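Side-chain contacts in amidase, hydantoinase/carbamoylase family (Burkholderia ambifaria, PDB 5TP4), which probably hydrolyses N-carbamoyl-L-amino acids as a two-zinc amidase of the peptidase M20 family, and forms a dimer in the crystal: residues Thr238-Pro241 with Tyr242-Asp245; Met253-Glu256 with Leu257-Ile260. All blocks are in the same frame, centred on the assembly; numbering follows the deposited sequence.

Interaction 1: residues Thr238-Pro241 with Tyr242-Asp245; sequences TPMP and YRKD
Arg-243 reaches back five residues and takes hold of the carbonyl oxygen of Thr-238 with the side of its guanidinium group, a compact example of a side chain closing its own turn. Both NE and NH2 of Arg-243 lie 2.8 Å from Thr-238 O, and that oxygen sits exactly in the guanidinium plane, so two N-H groups converge on one acceptor. The arginine chain runs extended from CG to NE (chi2 -174°, chi3 172°), which carries the group past the 3-10 turn that begins at Met-240.

Packing is densest around this grip. Met-240 doubles back through bends at chi2 and chi3, and its SD lies over one face of the guanidinium, toward the rim, 3.6 Å from Arg-243 CZ. On the opposite flank of the arginine stem, Thr-238 CG2 meets Arg-243 CG at 3.8 Å. Tyr-242 meets the ring of Pro-239 obliquely, with Tyr-242 CD1 3.8 Å from Pro-239 CD, and the two pack on Pro-203 and Val-204 of the second subunit. The backbone adds Tyr-242 N to Pro-239 O and Arg-243 N to Met-240 O, successive i to i+3 bonds that wind the turn.

The solvent side is looser: Pro-241 is exposed, one water bridges Pro-241 O and Arg-243 O, and a second lies within reach of both Met-240 O and Arg-243 O.

Beyond the turn, Arg-243 NH2 also donates to Ala-235 O, and NH1 to Thr-271 OG1 of the second subunit, whose Leu-269 packs on Met-240. With the edge of the cation spent on carbonyl and hydroxyl oxygens and a sulfur over one face, the guanidinium is fixed in rotation. Its positive charge is probably stabilised by neutral oxygen acceptors, in a turn that is itself part of the dimer interface.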
loop_
_atom_site.group_PDB
_atom_site.type_symbol
_atom_site.label_atom_id
_atom_site.label_comp_id
_atom_site.label_asym_id
_atom_site.label_seq_id
_atom_site.Cartn_x
_atom_site.Cartn_y
_atom_site.Cartn_z
ATOM N N THR B 238 -13.758 -18.432 -5.764
ATOM C CA THR B 238 -12.612 -19.278 -5.438
ATOM C C THR B 238 -12.698 -19.769 -4.004
ATOM O O THR B 238 -12.437 -18.995 -3.076
ATOM C CB THR B 238 -11.315 -18.499 -5.634
ATOM O OG1 THR B 238 -11.299 -17.881 -6.924
ATOM C CG2 THR B 238 -10.092 -19.430 -5.482
ATOM N N PRO B 239 -13.049 -21.022 -3.753
ATOM C CA PRO B 239 -13.096 -21.485 -2.364
ATOM C C PRO B 239 -11.717 -21.423 -1.720
ATOM O O PRO B 239 -10.678 -21.389 -2.392
ATOM C CB PRO B 239 -13.600 -22.930 -2.474
ATOM C CG PRO B 239 -14.382 -22.949 -3.761
ATOM C CD PRO B 239 -13.619 -22.017 -4.687
ATOM N N MET B 240 -11.729 -21.357 -0.384
ATOM C CA MET B 240 -10.487 -21.062 0.324
ATOM C C MET B 240 -9.387 -22.069 0.036
ATOM O O MET B 240 -8.221 -21.644 -0.110
ATOM C CB MET B 240 -10.763 -20.949 1.831
ATOM C CG MET B 240 -11.723 -19.841 2.220
ATOM S SD MET B 240 -11.263 -18.163 1.769
ATOM C CE MET B 240 -9.769 -17.893 2.782
ATOM N N PRO B 241 -9.651 -23.380 -0.059
ATOM C CA PRO B 241 -8.535 -24.320 -0.276
ATOM C C PRO B 241 -7.828 -24.175 -1.621
ATOM O O PRO B 241 -6.697 -24.654 -1.755
ATOM C CB PRO B 241 -9.203 -25.699 -0.151
ATOM C CG PRO B 241 -10.368 -25.482 0.683
ATOM C CD PRO B 241 -10.886 -24.102 0.318
ATOM N N TYR B 242 -8.434 -23.521 -2.611
ATOM C CA TYR B 242 -7.798 -23.313 -3.904
ATOM C C TYR B 242 -6.885 -22.103 -3.938
ATOM O O TYR B 242 -6.166 -21.933 -4.921
ATOM C CB TYR B 242 -8.840 -23.126 -5.010
ATOM C CG TYR B 242 -9.707 -24.331 -5.278
ATOM C CD1 TYR B 242 -10.823 -24.574 -4.508
ATOM C CD2 TYR B 242 -9.436 -25.187 -6.344
ATOM C CE1 TYR B 242 -11.658 -25.662 -4.762
ATOM C CE2 TYR B 242 -10.260 -26.285 -6.601
ATOM C CZ TYR B 242 -11.369 -26.505 -5.809
ATOM O OH TYR B 242 -12.223 -27.580 -6.024
ATOM N N ARG B 243 -6.881 -21.297 -2.888
ATOM C CA ARG B 243 -6.283 -19.980 -2.948
ATOM C C ARG B 243 -4.783 -20.017 -2.700
ATOM O O ARG B 243 -4.268 -20.853 -1.953
ATOM C CB ARG B 243 -6.940 -19.068 -1.917
ATOM C CG ARG B 243 -8.402 -18.905 -2.175
ATOM C CD ARG B 243 -9.001 -17.906 -1.243
ATOM N NE ARG B 243 -10.394 -17.659 -1.666
ATOM C CZ ARG B 243 -11.059 -16.547 -1.440
ATOM N NH1 ARG B 243 -10.476 -15.540 -0.786
ATOM N NH2 ARG B 243 -12.306 -16.445 -1.898
ATOM N N LYS B 244 -4.092 -19.071 -3.336
ATOM C CA LYS B 244 -2.670 -18.801 -3.113
ATOM C C LYS B 244 -2.586 -17.288 -2.870
ATOM O O LYS B 244 -2.247 -16.499 -3.750
ATOM C CB LYS B 244 -1.845 -19.272 -4.278
ATOM C CG LYS B 244 -1.886 -20.818 -4.410
ATOM C CD LYS B 244 -1.311 -21.267 -5.729
ATOM C CE LYS B 244 -1.590 -22.742 -5.990
ATOM N NZ LYS B 244 -0.970 -23.182 -7.284
ATOM N N ASP B 245 -2.944 -16.895 -1.647
ATOM C CA ASP B 245 -3.209 -15.507 -1.297
ATOM C C ASP B 245 -1.911 -14.853 -0.844
ATOM O O ASP B 245 -1.429 -15.131 0.257
ATOM C CB ASP B 245 -4.270 -15.462 -0.197
ATOM C CG ASP B 245 -4.735 -14.054 0.118
ATOM O OD1 ASP B 245 -3.891 -13.146 0.196
ATOM O OD2 ASP B 245 -5.947 -13.855 0.345
HETATM O O HOH W 1 -5.600 -21.748 0.731
HETATM O O HOH W 2 -3.824 -23.773 -2.761
#

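Interaction 2: residues Met253-Glu256 with Leu257-Ile260; sequences MALE and LERI
Glu-256 and Arg-259, three residues apart on one helix, lie side by side and form a salt bridge through a single carboxylate oxygen. Glu-256 OE1 is 2.8 Å from Arg-259 NH2 and is approached nearly along its C-O axis, whereas Arg-259 NE comes from above the carboxylate plane at a longer 3.3 Å from the same OE1. NE and NH2 form a side-on grip on that one oxygen, which lies near the guanidinium plane, while the carboxylate is turned 60° from it. A bend at chi3 (60°) folds the arginine back toward its partner, and the bent glutamate chain (chi2 -72°) meets it.

One residue earlier in each case, Leu-255 and Glu-258 also run alongside each other, Leu-255 CD2 resting 3.5 Å from Glu-258 OE1. A water donates to that OE1 and to Leu-255 O, while Glu-258 OE2 has its salt-bridge partner in Arg-321 of the second subunit.

Regular i to i+4 backbone bonds, such as Ile-260 N to Glu-256 O at 2.9 Å, set the spacing of these pairs.

Farther out, Arg-316 makes a second salt bridge to Glu-256 OE1, joining this helix to helix 300-321, on which Met-253 also packs. Leu-257 faces strands 269-277 and 288-297, and Leu-255 meets Leu-255 of the second subunit, leaving helix 246-262 between its own sheet, a neighbouring helix and the dimer partner.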
loop_
_atom_site.group_PDB
_atom_site.type_symbol
_atom_site.label_atom_id
_atom_site.label_comp_id
_atom_site.label_asym_id
_atom_site.label_seq_id
_atom_site.Cartn_x
_atom_site.Cartn_y
_atom_site.Cartn_z
ATOM N N MET B 253 4.334 -13.384 7.135
ATOM C CA MET B 253 5.759 -13.061 7.141
ATOM C C MET B 253 6.040 -11.873 8.052
ATOM O O MET B 253 7.086 -11.820 8.709
ATOM C CB MET B 253 6.245 -12.768 5.729
ATOM C CG MET B 253 6.175 -13.961 4.804
ATOM S SD MET B 253 6.572 -13.473 3.096
ATOM C CE MET B 253 6.054 -14.933 2.201
ATOM N N ALA B 254 5.137 -10.885 8.073
ATOM C CA ALA B 254 5.336 -9.753 8.977
ATOM C C ALA B 254 5.401 -10.214 10.422
ATOM O O ALA B 254 6.215 -9.712 11.207
ATOM C CB ALA B 254 4.203 -8.726 8.801
ATOM N N LEU B 255 4.544 -11.161 10.801
ATOM C CA LEU B 255 4.551 -11.614 12.186
ATOM C C LEU B 255 5.767 -12.496 12.470
ATOM O O LEU B 255 6.266 -12.519 13.609
ATOM C CB LEU B 255 3.219 -12.307 12.496
ATOM C CG LEU B 255 1.971 -11.379 12.415
ATOM C CD1 LEU B 255 0.734 -12.013 13.069
ATOM C CD2 LEU B 255 2.222 -9.994 13.050
ATOM N N GLU B 256 6.282 -13.196 11.447
ATOM C CA GLU B 256 7.570 -13.875 11.606
ATOM C C GLU B 256 8.670 -12.867 11.861
ATOM O O GLU B 256 9.552 -13.093 12.690
ATOM C CB GLU B 256 7.918 -14.696 10.367
ATOM C CG GLU B 256 7.000 -15.852 10.073
ATOM C CD GLU B 256 7.151 -17.009 11.049
ATOM O OE1 GLU B 256 8.255 -17.193 11.621
ATOM O OE2 GLU B 256 6.154 -17.747 11.218
ATOM N N LEU B 257 8.636 -11.751 11.143
ATOM C CA LEU B 257 9.636 -10.718 11.363
ATOM C C LEU B 257 9.550 -10.183 12.788
ATOM O O LEU B 257 10.579 -9.999 13.456
ATOM C CB LEU B 257 9.444 -9.595 10.343
ATOM C CG LEU B 257 10.340 -8.377 10.557
ATOM C CD1 LEU B 257 11.809 -8.841 10.537
ATOM C CD2 LEU B 257 10.073 -7.285 9.495
ATOM N N GLU B 258 8.326 -9.936 13.269
ATOM C CA GLU B 258 8.160 -9.495 14.652
ATOM C C GLU B 258 8.776 -10.488 15.633
ATOM O O GLU B 258 9.436 -10.084 16.602
ATOM C CB GLU B 258 6.668 -9.284 14.938
ATOM C CG GLU B 258 6.416 -8.360 16.068
ATOM C CD GLU B 258 4.942 -7.988 16.155
ATOM O OE1 GLU B 258 4.092 -8.812 15.756
ATOM O OE2 GLU B 258 4.664 -6.866 16.597
ATOM N N ARG B 259 8.607 -11.789 15.384
ATOM C CA ARG B 259 9.182 -12.794 16.276
ATOM C C ARG B 259 10.709 -12.800 16.197
ATOM O O ARG B 259 11.387 -12.911 17.221
ATOM C CB ARG B 259 8.625 -14.182 15.948
ATOM C CG ARG B 259 9.401 -15.311 16.632
ATOM C CD ARG B 259 9.077 -16.695 16.072
ATOM N NE ARG B 259 9.391 -16.798 14.647
ATOM C CZ ARG B 259 10.608 -17.032 14.166
ATOM N NH1 ARG B 259 11.629 -17.187 14.998
ATOM N NH2 ARG B 259 10.805 -17.114 12.853
ATOM N N ILE B 260 11.263 -12.701 14.990
ATOM C CA ILE B 260 12.720 -12.655 14.835
ATOM C C ILE B 260 13.310 -11.473 15.598
ATOM O O ILE B 260 14.307 -11.619 16.314
ATOM C CB ILE B 260 13.091 -12.630 13.338
ATOM C CG1 ILE B 260 12.772 -13.997 12.719
ATOM C CG2 ILE B 260 14.560 -12.256 13.129
ATOM C CD1 ILE B 260 12.682 -13.981 11.215
HETATM O O HOH W 3 4.459 -11.717 15.969
#

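Along the chain, strand 212-229 gives way to a loop in which interaction 1 closes a short turn; Asp-245 then caps the start of helix 246-262, and interaction 2 follows within that helix. The two contacts are in series, neither nesting nor crossing, with centres 23 Å apart and nearest atoms about 8 Å apart. Residues 238-245 shape the outlying approach to the helix, in a contact whose centre is about 47 Å from the centre of the chain, while residues 253-260 tie its C-terminal half to the adjoining helix and sheet. Both reach the second subunit, so loop and helix together carry part of the dimer interface, away from the zinc site.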